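Local coordinates for putative NAD-dependent epimerase/dehydratase (Bacillus halodurans, PDB 3E8X), which probably acts as an NADP-dependent epimerase or dehydratase of the short-chain dehydrogenase superfamily, its exact reaction being unknown, at residues H80-I85 and R121-F126; V129-T134 and H146-K151; G180-S185 and T225-V230. All coordinates share one frame; numbering follows the deposited sequence.

Interaction 1: H80-I85 and R121-F126; sequences HAFASI and RGIKRF
Apolar packing and an arginine laid over a peptide, with no hydrogen bond across, join F82, A83 and I85 to R121 and I123 where the loop ahead of strand 87-90 meets the turn between helix 100-121 and strand 125-129. The contact illustrates how an arginine at a helix end can pack with its flat group and methylenes while its charge is paired on its own helix. R121 leaves the helix with CG beside the backbone N (chi1 -70°) and runs extended to NE, which carries the chain alongside F82 so that its CD lies 3.4 Å from F82 CB. Farther out, the guanidinium lies over the peptide joining F82 to A83: A83 N is 3.9 Å above the plane, over its centre, and R121 NH1 comes within 3.7 Å of A83 CA. Bonds outside the contact hold this group in place, NE by a salt bridge to E117 on the same helix and NH2 by a weak hydrogen bond to S79 O.

Deeper in, I123 points at the loop. I123 CD1 meets the F82 ring at the edge, in the ring plane, 3.7 Å from F82 CD2, and the two side chains cross at about a right angle. I123 CD1 also reaches I85 CB at 3.9 Å, while I123 CG1 packs against I85 O at 3.6 Å. Beyond these residues, F82 and I85 both touch L25 on strand 23-27, and F82 also meets V88. The apolar half thus continues into the protein core, while R121 and A83 lie at the exposed margin. G122, with positive phi, closes helix 100-121 in a Schellman motif and turns the chain toward strand 125-129, which pairs in parallel with 87-90: a beta-alpha-beta crossover of the Rossmann fold.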
loop_
_atom_site.group_PDB
_atom_site.type_symbol
_atom_site.label_atom_id
_atom_site.label_comp_id
_atom_site.label_asym_id
_atom_site.label_seq_id
_atom_site.Cartn_x
_atom_site.Cartn_y
_atom_site.Cartn_z
ATOM N N HIS A 80 -10.240 -19.160 8.993
ATOM C CA HIS A 80 -11.150 -19.800 9.965
ATOM C C HIS A 80 -11.903 -18.796 10.840
ATOM O O HIS A 80 -13.029 -19.065 11.257
ATOM C CB HIS A 80 -10.401 -20.820 10.846
ATOM C CG HIS A 80 -9.317 -20.225 11.699
ATOM N ND1 HIS A 80 -8.088 -19.842 11.191
ATOM C CD2 HIS A 80 -9.262 -19.985 13.034
ATOM C CE1 HIS A 80 -7.331 -19.386 12.173
ATOM N NE2 HIS A 80 -8.020 -19.456 13.299
ATOM N N ALA A 81 -11.280 -17.642 11.080
ATOM C CA ALA A 81 -11.820 -16.573 11.947
ATOM C C ALA A 81 -13.139 -16.010 11.448
ATOM O O ALA A 81 -13.918 -15.515 12.249
ATOM C CB ALA A 81 -10.812 -15.437 12.076
ATOM N N PHE A 82 -13.385 -16.129 10.139
ATOM C CA PHE A 82 -14.515 -15.463 9.468
ATOM C C PHE A 82 -15.759 -16.339 9.359
ATOM O O PHE A 82 -16.757 -15.911 8.803
ATOM C CB PHE A 82 -14.084 -14.958 8.100
ATOM C CG PHE A 82 -13.224 -13.728 8.157
ATOM C CD1 PHE A 82 -11.913 -13.798 8.561
ATOM C CD2 PHE A 82 -13.716 -12.505 7.797
ATOM C CE1 PHE A 82 -11.128 -12.643 8.640
ATOM C CE2 PHE A 82 -12.919 -11.380 7.839
ATOM C CZ PHE A 82 -11.630 -11.460 8.271
ATOM N N ALA A 83 -15.698 -17.526 9.955
ATOM C CA ALA A 83 -16.806 -18.480 9.986
ATOM C C ALA A 83 -17.966 -17.962 10.816
ATOM O O ALA A 83 -17.768 -17.432 11.911
ATOM C CB ALA A 83 -16.330 -19.819 10.540
ATOM N N SER A 84 -19.179 -18.120 10.296
ATOM C CA SER A 84 -20.400 -17.607 10.951
ATOM C C SER A 84 -20.373 -16.146 11.404
ATOM O O SER A 84 -20.837 -15.835 12.487
ATOM C CB SER A 84 -20.793 -18.510 12.108
ATOM O OG SER A 84 -20.976 -19.843 11.625
ATOM N N ILE A 85 -19.917 -15.246 10.545
ATOM C CA ILE A 85 -19.783 -13.822 10.869
ATOM C C ILE A 85 -20.722 -12.965 9.999
ATOM O O ILE A 85 -20.847 -13.213 8.835
ATOM C CB ILE A 85 -18.272 -13.355 10.705
ATOM C CG1 ILE A 85 -17.363 -13.956 11.807
ATOM C CG2 ILE A 85 -18.109 -11.795 10.662
ATOM C CD1 ILE A 85 -17.798 -13.788 13.289
ATOM N N ARG A 121 -16.034 -14.685 1.395
ATOM C CA ARG A 121 -17.113 -15.277 2.199
ATOM C C ARG A 121 -18.514 -14.670 2.032
ATOM O O ARG A 121 -19.477 -15.278 2.443
ATOM C CB ARG A 121 -16.719 -15.289 3.671
ATOM C CG ARG A 121 -15.596 -16.318 3.934
ATOM C CD ARG A 121 -15.452 -16.515 5.409
ATOM N NE ARG A 121 -14.458 -17.512 5.809
ATOM C CZ ARG A 121 -14.770 -18.718 6.292
ATOM N NH1 ARG A 121 -16.041 -19.118 6.402
ATOM N NH2 ARG A 121 -13.799 -19.530 6.672
ATOM N N GLY A 122 -18.637 -13.531 1.373
ATOM C CA GLY A 122 -19.926 -12.888 1.225
ATOM C C GLY A 122 -20.400 -12.141 2.473
ATOM O O GLY A 122 -21.573 -11.872 2.586
ATOM N N ILE A 123 -19.476 -11.790 3.390
ATOM C CA ILE A 123 -19.795 -10.972 4.558
ATOM C C ILE A 123 -19.885 -9.529 4.062
ATOM O O ILE A 123 -18.901 -8.963 3.624
ATOM C CB ILE A 123 -18.716 -11.112 5.646
ATOM C CG1 ILE A 123 -18.594 -12.563 6.102
ATOM C CG2 ILE A 123 -19.037 -10.214 6.869
ATOM C CD1 ILE A 123 -17.318 -12.836 6.912
ATOM N N LYS A 124 -21.057 -8.940 4.091
ATOM C CA LYS A 124 -21.281 -7.651 3.418
ATOM C C LYS A 124 -20.801 -6.441 4.242
ATOM O O LYS A 124 -20.286 -5.483 3.701
ATOM C CB LYS A 124 -22.780 -7.481 3.037
ATOM C CG LYS A 124 -23.267 -8.504 2.000
ATOM C CD LYS A 124 -23.177 -8.011 0.510
ATOM C CE LYS A 124 -21.829 -7.300 0.028
ATOM N NZ LYS A 124 -22.184 -6.017 -0.721
ATOM N N ARG A 125 -20.973 -6.515 5.541
ATOM C CA ARG A 125 -20.781 -5.354 6.418
ATOM C C ARG A 125 -19.360 -5.260 6.958
ATOM O O ARG A 125 -18.862 -6.174 7.595
ATOM C CB ARG A 125 -21.837 -5.377 7.528
ATOM C CG ARG A 125 -21.893 -4.112 8.371
ATOM C CD ARG A 125 -22.217 -2.867 7.552
ATOM N NE ARG A 125 -22.551 -1.675 8.357
ATOM C CZ ARG A 125 -22.127 -0.451 8.076
ATOM N NH1 ARG A 125 -21.368 -0.223 7.035
ATOM N NH2 ARG A 125 -22.457 0.565 8.844
ATOM N N PHE A 126 -18.710 -4.132 6.672
ATOM C CA PHE A 126 -17.330 -3.915 7.029
ATOM C C PHE A 126 -17.136 -2.488 7.582
ATOM O O PHE A 126 -17.423 -1.487 6.897
ATOM C CB PHE A 126 -16.438 -4.166 5.816
ATOM C CG PHE A 126 -14.978 -4.367 6.143
ATOM C CD1 PHE A 126 -14.393 -5.622 5.994
ATOM C CD2 PHE A 126 -14.177 -3.303 6.550
ATOM C CE1 PHE A 126 -13.058 -5.808 6.283
ATOM C CE2 PHE A 126 -12.829 -3.493 6.860
ATOM C CZ PHE A 126 -12.270 -4.750 6.721
#

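Interaction 2: V129-T134 and H146-K151; sequences VSSVGT and HYLVAK. With NAP (NADP nicotinamide-adenine-dinucleotide phosphate), chain B.
Two bends in the K151 side chain (chi2 -59°, chi3 -74°) fold it back to V129 and S130, while Y147, with CG anti to the backbone N (chi1 167°), sends its ring past S131 to the cofactor. Y147 and K151 stand four apart on helix 145-160, the YxxxK pattern of short-chain dehydrogenases, and the loop 129-134 after strand 125-129 lies beside them. One helical turn separates the pair, so K151 CG lies 3.5 Å above the Y147 ring, toward its rim. K151 NZ donates in the carbonyl plane to V129 O at 2.9 Å, tying the helix to the strand end.

O2D of the nicotinamide ribose lies at the edge of the Y147 ring, near its plane. Y147 OH and NADP O2D share a hydrogen bond, refined at a very short 2.5 Å whose exact value is doubtful; either oxygen could be the donor. A phenylalanine in its place would probably leave that ribose hydroxyl without its tyrosine mate and the ribose less firmly placed. S131 probably corresponds to the family's active-site serine, and the placing of its OG 3.1 Å from C5N of the nicotinamide is consistent with that; S131 OG also donates to a lone pair of V132 O.

L148 CD2 braces the loop, touching V132 O at 3.5 Å, and T134 OG1 donates to S131 O at 2.8 Å, nearly in line with the carbonyl bond.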
loop_
_atom_site.group_PDB
_atom_site.type_symbol
_atom_site.label_atom_id
_atom_site.label_comp_id
_atom_site.label_asym_id
_atom_site.label_seq_id
_atom_site.Cartn_x
_atom_site.Cartn_y
_atom_site.Cartn_z
ATOM N N VAL A 129 -11.640 1.104 11.022
ATOM C CA VAL A 129 -11.117 2.115 11.948
ATOM C C VAL A 129 -9.836 2.636 11.330
ATOM O O VAL A 129 -8.825 1.984 11.324
ATOM C CB VAL A 129 -10.881 1.555 13.367
ATOM C CG1 VAL A 129 -10.418 2.642 14.317
ATOM C CG2 VAL A 129 -12.160 0.874 13.864
ATOM N N SER A 130 -9.937 3.835 10.802
ATOM C CA SER A 130 -8.880 4.492 10.119
ATOM C C SER A 130 -8.340 5.639 10.990
ATOM O O SER A 130 -8.133 5.467 12.191
ATOM C CB SER A 130 -9.421 4.987 8.766
ATOM O OG SER A 130 -8.409 5.527 7.988
ATOM N N SER A 131 -8.033 6.774 10.370
ATOM C CA SER A 131 -7.437 7.930 11.058
ATOM C C SER A 131 -7.651 9.202 10.225
ATOM O O SER A 131 -7.698 9.142 8.999
ATOM C CB SER A 131 -5.928 7.696 11.276
ATOM O OG SER A 131 -5.246 8.746 11.974
ATOM N N VAL A 132 -7.787 10.354 10.897
ATOM C CA VAL A 132 -7.530 11.649 10.227
ATOM C C VAL A 132 -6.049 11.691 9.794
ATOM O O VAL A 132 -5.183 10.949 10.319
ATOM C CB VAL A 132 -7.835 12.894 11.153
ATOM C CG1 VAL A 132 -9.273 12.859 11.646
ATOM C CG2 VAL A 132 -6.830 12.943 12.326
ATOM N N GLY A 133 -5.754 12.557 8.839
ATOM C CA GLY A 133 -4.427 12.599 8.256
ATOM C C GLY A 133 -4.346 11.867 6.919
ATOM O O GLY A 133 -3.326 11.911 6.234
ATOM N N THR A 134 -5.418 11.168 6.549
ATOM C CA THR A 134 -5.387 10.239 5.434
ATOM C C THR A 134 -5.840 10.885 4.132
ATOM O O THR A 134 -5.494 10.421 3.076
ATOM C CB THR A 134 -6.226 8.993 5.726
ATOM O OG1 THR A 134 -7.484 9.422 6.261
ATOM C CG2 THR A 134 -5.500 8.099 6.709
ATOM N N HIS A 146 4.300 7.638 6.988
ATOM C CA HIS A 146 4.247 6.231 6.574
ATOM C C HIS A 146 2.994 5.535 7.109
ATOM O O HIS A 146 2.406 4.674 6.441
ATOM C CB HIS A 146 5.532 5.485 6.985
ATOM C CG HIS A 146 5.652 5.249 8.467
ATOM N ND1 HIS A 146 5.869 6.271 9.365
ATOM C CD2 HIS A 146 5.570 4.113 9.206
ATOM C CE1 HIS A 146 5.891 5.779 10.594
ATOM N NE2 HIS A 146 5.737 4.471 10.524
ATOM N N TYR A 147 2.600 5.899 8.333
ATOM C CA TYR A 147 1.392 5.387 8.940
ATOM C C TYR A 147 0.143 5.901 8.205
ATOM O O TYR A 147 -0.751 5.111 7.833
ATOM C CB TYR A 147 1.355 5.741 10.445
ATOM C CG TYR A 147 0.015 5.513 11.073
ATOM C CD1 TYR A 147 -0.403 4.218 11.445
ATOM C CD2 TYR A 147 -0.871 6.578 11.251
ATOM C CE1 TYR A 147 -1.661 4.012 12.009
ATOM C CE2 TYR A 147 -2.122 6.388 11.809
ATOM C CZ TYR A 147 -2.521 5.110 12.198
ATOM O OH TYR A 147 -3.777 4.946 12.773
ATOM N N LEU A 148 0.100 7.201 7.967
ATOM C CA LEU A 148 -0.991 7.844 7.238
ATOM C C LEU A 148 -1.221 7.322 5.823
ATOM O O LEU A 148 -2.378 7.180 5.354
ATOM C CB LEU A 148 -0.787 9.382 7.220
ATOM C CG LEU A 148 -0.733 10.145 8.560
ATOM C CD1 LEU A 148 -0.461 11.653 8.367
ATOM C CD2 LEU A 148 -1.985 9.890 9.403
ATOM N N VAL A 149 -0.135 7.060 5.112
ATOM C CA VAL A 149 -0.196 6.375 3.791
ATOM C C VAL A 149 -0.728 4.950 3.955
ATOM O O VAL A 149 -1.594 4.522 3.195
ATOM C CB VAL A 149 1.197 6.361 3.113
ATOM C CG1 VAL A 149 1.268 5.336 1.948
ATOM C CG2 VAL A 149 1.601 7.785 2.681
ATOM N N ALA A 150 -0.234 4.199 4.945
ATOM C CA ALA A 150 -0.732 2.834 5.127
ATOM C C ALA A 150 -2.259 2.814 5.323
ATOM O O ALA A 150 -2.964 2.103 4.648
ATOM C CB ALA A 150 0.011 2.124 6.234
ATOM N N LYS A 151 -2.765 3.695 6.195
ATOM C CA LYS A 151 -4.201 3.816 6.505
ATOM C C LYS A 151 -5.027 4.252 5.300
ATOM O O LYS A 151 -6.040 3.650 4.994
ATOM C CB LYS A 151 -4.414 4.782 7.667
ATOM C CG LYS A 151 -3.684 4.361 8.944
ATOM C CD LYS A 151 -4.106 2.992 9.455
ATOM C CE LYS A 151 -5.489 3.002 10.112
ATOM N NZ LYS A 151 -6.058 1.622 10.392
HETATM P PA NAP B . -3.939 -0.731 19.930
HETATM O O1A NAP B . -2.474 -0.729 19.482
HETATM O O2A NAP B . -4.274 -0.645 21.404
HETATM O O5B NAP B . -4.624 -2.012 19.215
HETATM C C5B NAP B . -3.990 -2.783 18.177
HETATM C C4B NAP B . -4.276 -4.280 18.281
HETATM O O4B NAP B . -3.798 -4.880 17.063
HETATM C C3B NAP B . -3.569 -5.020 19.445
HETATM O O3B NAP B . -4.468 -5.698 20.342
HETATM C C2B NAP B . -2.698 -6.062 18.765
HETATM O O2B NAP B . -2.585 -7.345 19.428
HETATM C C1B NAP B . -3.408 -6.205 17.409
HETATM N N9A NAP B . -2.504 -6.870 16.435
HETATM C C8A NAP B . -1.238 -6.527 16.153
HETATM N N7A NAP B . -0.742 -7.402 15.257
HETATM C C5A NAP B . -1.716 -8.293 14.981
HETATM C C6A NAP B . -1.804 -9.412 14.147
HETATM N N6A NAP B . -0.747 -9.779 13.393
HETATM N N1A NAP B . -2.936 -10.151 14.102
HETATM C C2A NAP B . -3.982 -9.798 14.851
HETATM N N3A NAP B . -3.937 -8.727 15.669
HETATM C C4A NAP B . -2.818 -7.958 15.746
HETATM O O3 NAP B . -4.662 0.532 19.182
HETATM P PN NAP B . -5.956 1.397 19.675
HETATM O O1N NAP B . -5.423 2.510 20.536
HETATM O O2N NAP B . -7.014 0.389 20.066
HETATM O O5D NAP B . -6.412 2.218 18.373
HETATM C C5D NAP B . -7.152 1.593 17.332
HETATM C C4D NAP B . -6.621 2.120 16.011
HETATM O O4D NAP B . -6.831 3.527 15.886
HETATM C C3D NAP B . -5.119 1.909 15.889
HETATM O O3D NAP B . -4.875 0.582 15.398
HETATM C C2D NAP B . -4.651 3.079 15.018
HETATM O O2D NAP B . -4.346 2.696 13.694
HETATM C C1D NAP B . -5.841 4.067 14.993
HETATM N N1N NAP B . -5.529 5.487 15.348
HETATM C C2N NAP B . -4.724 5.819 16.387
HETATM C C3N NAP B . -4.476 7.175 16.690
HETATM C C7N NAP B . -3.619 7.602 17.861
HETATM O O7N NAP B . -3.714 8.773 18.273
HETATM N N7N NAP B . -2.830 6.688 18.451
HETATM C C4N NAP B . -5.068 8.170 15.909
HETATM C C5N NAP B . -5.890 7.802 14.858
HETATM C C6N NAP B . -6.101 6.456 14.609
HETATM P P2B NAP B . -1.799 -7.614 20.839
HETATM O O1X NAP B . -2.802 -7.352 21.931
HETATM O O2X NAP B . -1.409 -9.088 20.761
HETATM O O3X NAP B . -0.676 -6.600 20.822
#

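Interaction 3: G180-S185 and T225-V230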
loop_
_atom_site.group_PDB
_atom_site.type_symbol
_atom_site.label_atom_id
_atom_site.label_comp_id
_atom_site.label_asym_id
_atom_site.label_seq_id
_atom_site.Cartn_x
_atom_site.Cartn_y
_atom_site.Cartn_z
ATOM N N GLY A 180 -19.493 10.852 25.449
ATOM C CA GLY A 180 -20.707 10.479 24.732
ATOM C C GLY A 180 -21.092 11.461 23.636
ATOM O O GLY A 180 -22.179 11.317 23.051
ATOM N N LYS A 181 -20.237 12.462 23.375
ATOM C CA LYS A 181 -20.578 13.606 22.512
ATOM C C LYS A 181 -19.422 13.838 21.560
ATOM O O LYS A 181 -18.246 13.855 21.972
ATOM C CB LYS A 181 -20.888 14.883 23.305
ATOM C CG LYS A 181 -22.153 14.845 24.198
ATOM C CD LYS A 181 -22.356 16.166 25.009
ATOM C CE LYS A 181 -23.722 16.186 25.759
ATOM N NZ LYS A 181 -24.251 17.540 26.297
ATOM N N VAL A 182 -19.767 13.966 20.273
ATOM C CA VAL A 182 -18.799 14.041 19.187
ATOM C C VAL A 182 -19.155 15.160 18.180
ATOM O O VAL A 182 -20.210 15.818 18.302
ATOM C CB VAL A 182 -18.596 12.663 18.474
ATOM C CG1 VAL A 182 -18.073 11.555 19.457
ATOM C CG2 VAL A 182 -19.870 12.168 17.714
ATOM N N THR A 183 -18.234 15.398 17.234
ATOM C CA THR A 183 -18.491 16.191 16.027
ATOM C C THR A 183 -17.994 15.347 14.861
ATOM O O THR A 183 -16.957 14.694 14.972
ATOM C CB THR A 183 -17.678 17.530 15.950
ATOM O OG1 THR A 183 -17.659 18.141 17.216
ATOM C CG2 THR A 183 -18.336 18.518 14.967
ATOM N N VAL A 184 -18.686 15.409 13.727
ATOM C CA VAL A 184 -18.245 14.705 12.518
ATOM C C VAL A 184 -18.121 15.678 11.324
ATOM O O VAL A 184 -18.689 16.766 11.339
ATOM C CB VAL A 184 -19.198 13.537 12.165
ATOM C CG1 VAL A 184 -19.151 12.413 13.245
ATOM C CG2 VAL A 184 -20.652 14.087 11.933
ATOM N N SER A 185 -17.356 15.260 10.305
ATOM C CA SER A 185 -17.181 15.968 9.050
ATOM C C SER A 185 -16.697 14.967 8.010
ATOM O O SER A 185 -16.042 13.970 8.361
ATOM C CB SER A 185 -16.138 17.061 9.197
ATOM O OG SER A 185 -15.931 17.729 7.969
ATOM N N THR A 225 -22.339 16.984 20.195
ATOM C CA THR A 225 -23.531 16.340 19.746
ATOM C C THR A 225 -23.534 14.895 20.248
ATOM O O THR A 225 -22.573 14.161 20.058
ATOM C CB THR A 225 -23.629 16.337 18.218
ATOM O OG1 THR A 225 -23.370 17.646 17.717
ATOM C CG2 THR A 225 -24.985 15.825 17.747
ATOM N N PRO A 226 -24.638 14.477 20.881
ATOM C CA PRO A 226 -24.733 13.077 21.282
ATOM C C PRO A 226 -24.510 12.091 20.118
ATOM O O PRO A 226 -25.022 12.299 19.036
ATOM C CB PRO A 226 -26.146 12.984 21.870
ATOM C CG PRO A 226 -26.427 14.380 22.386
ATOM C CD PRO A 226 -25.813 15.265 21.321
ATOM N N ILE A 227 -23.769 11.017 20.378
ATOM C CA ILE A 227 -23.376 10.032 19.376
ATOM C C ILE A 227 -24.560 9.425 18.575
ATOM O O ILE A 227 -24.463 9.251 17.392
ATOM C CB ILE A 227 -22.490 8.884 20.038
ATOM C CG1 ILE A 227 -21.087 9.422 20.377
ATOM C CG2 ILE A 227 -22.419 7.627 19.108
ATOM C CD1 ILE A 227 -20.293 8.629 21.409
ATOM N N ALA A 228 -25.664 9.091 19.230
ATOM C CA ALA A 228 -26.860 8.560 18.558
ATOM C C ALA A 228 -27.386 9.535 17.499
ATOM O O ALA A 228 -27.690 9.132 16.395
ATOM C CB ALA A 228 -27.969 8.225 19.572
ATOM N N LYS A 229 -27.457 10.812 17.853
ATOM C CA LYS A 229 -27.920 11.850 16.947
ATOM C C LYS A 229 -26.961 12.106 15.770
ATOM O O LYS A 229 -27.388 12.321 14.629
ATOM C CB LYS A 229 -28.215 13.120 17.739
ATOM C CG LYS A 229 -28.666 14.265 16.907
ATOM C CD LYS A 229 -29.077 15.436 17.770
ATOM C CE LYS A 229 -29.385 16.619 16.940
ATOM N NZ LYS A 229 -29.505 17.806 17.792
ATOM N N VAL A 230 -25.660 12.073 16.032
ATOM C CA VAL A 230 -24.669 12.227 14.970
ATOM C C VAL A 230 -24.848 11.118 13.934
ATOM O O VAL A 230 -24.799 11.377 12.733
ATOM C CB VAL A 230 -23.201 12.265 15.557
ATOM C CG1 VAL A 230 -22.236 11.907 14.558
ATOM C CG2 VAL A 230 -22.850 13.689 16.142
#
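V182 and T225 form an antiparallel hydrogen-bonded pair at the place where the chain leaves its last strand for the terminal helix 227-232. V182 N donates to T225 O at 2.8 Å with an angle of 166° at the hydrogen, and T225 N returns a bond to V182 O. The ladder then passes into the helix: I227 N, in the first turn behind the N-cap residue P226, donates to G180 O at 3.1 Å. G180 O also receives a CA-H...O contact from P226 and has I227 CG1 beside it at 3.5 Å, so one carbonyl oxygen takes a backbone bond and has a side chain alongside it.

The tight part is the valine face. V230 directs CG1 anti to its own backbone N (chi1 158°), which brings that methyl against V184 CG1 at 3.4 Å, closer than usual for two carbons, as the side chains slide past each other in opposite directions. The other methyl, V230 CG2, rests 3.7 Å from V182 CG2. V182 is shared between two residues of the helix, since its CG1 meets I227 CG1 at 3.8 Å. On the face carrying K181 and P226, the packing is much looser. K181 CB lies 3.7 Å from T225 O, beyond which the extended chain leads away; K181 and P226 are both exposed, and they form the non-hydrogen-bonded pair of this short ladder.

Strand 181-185 pairs along one edge with strand 216-223, where K181, T183 and S185 bond by their backbones to G223, L221 and E219; at its start, the other edge takes T225. I227 also packs on D199, K202 and E206 of helix 197-207, and V182 and V184 reach V220.

The three contacts follow one another along the chain without touching directly, and they differ in their bearing on the cofactor. Interaction 2 forms part of the NADP pocket, at the nicotinamide end. Interaction 1, whose centre lies 24 Å away, is linked to it through strand 125-129, which begins in one contact and ends in the other; the F82 side chain stays about 10 Å from the cofactor. Interaction 3 is more remote, the V182 side chain about 14 Å from the bound NADP, and its nearest atoms are about 8 Å from those of interaction 2. Interactions 1 and 3, 29 Å apart between centres, reach the same sheet, so one framework joins both outlying contacts.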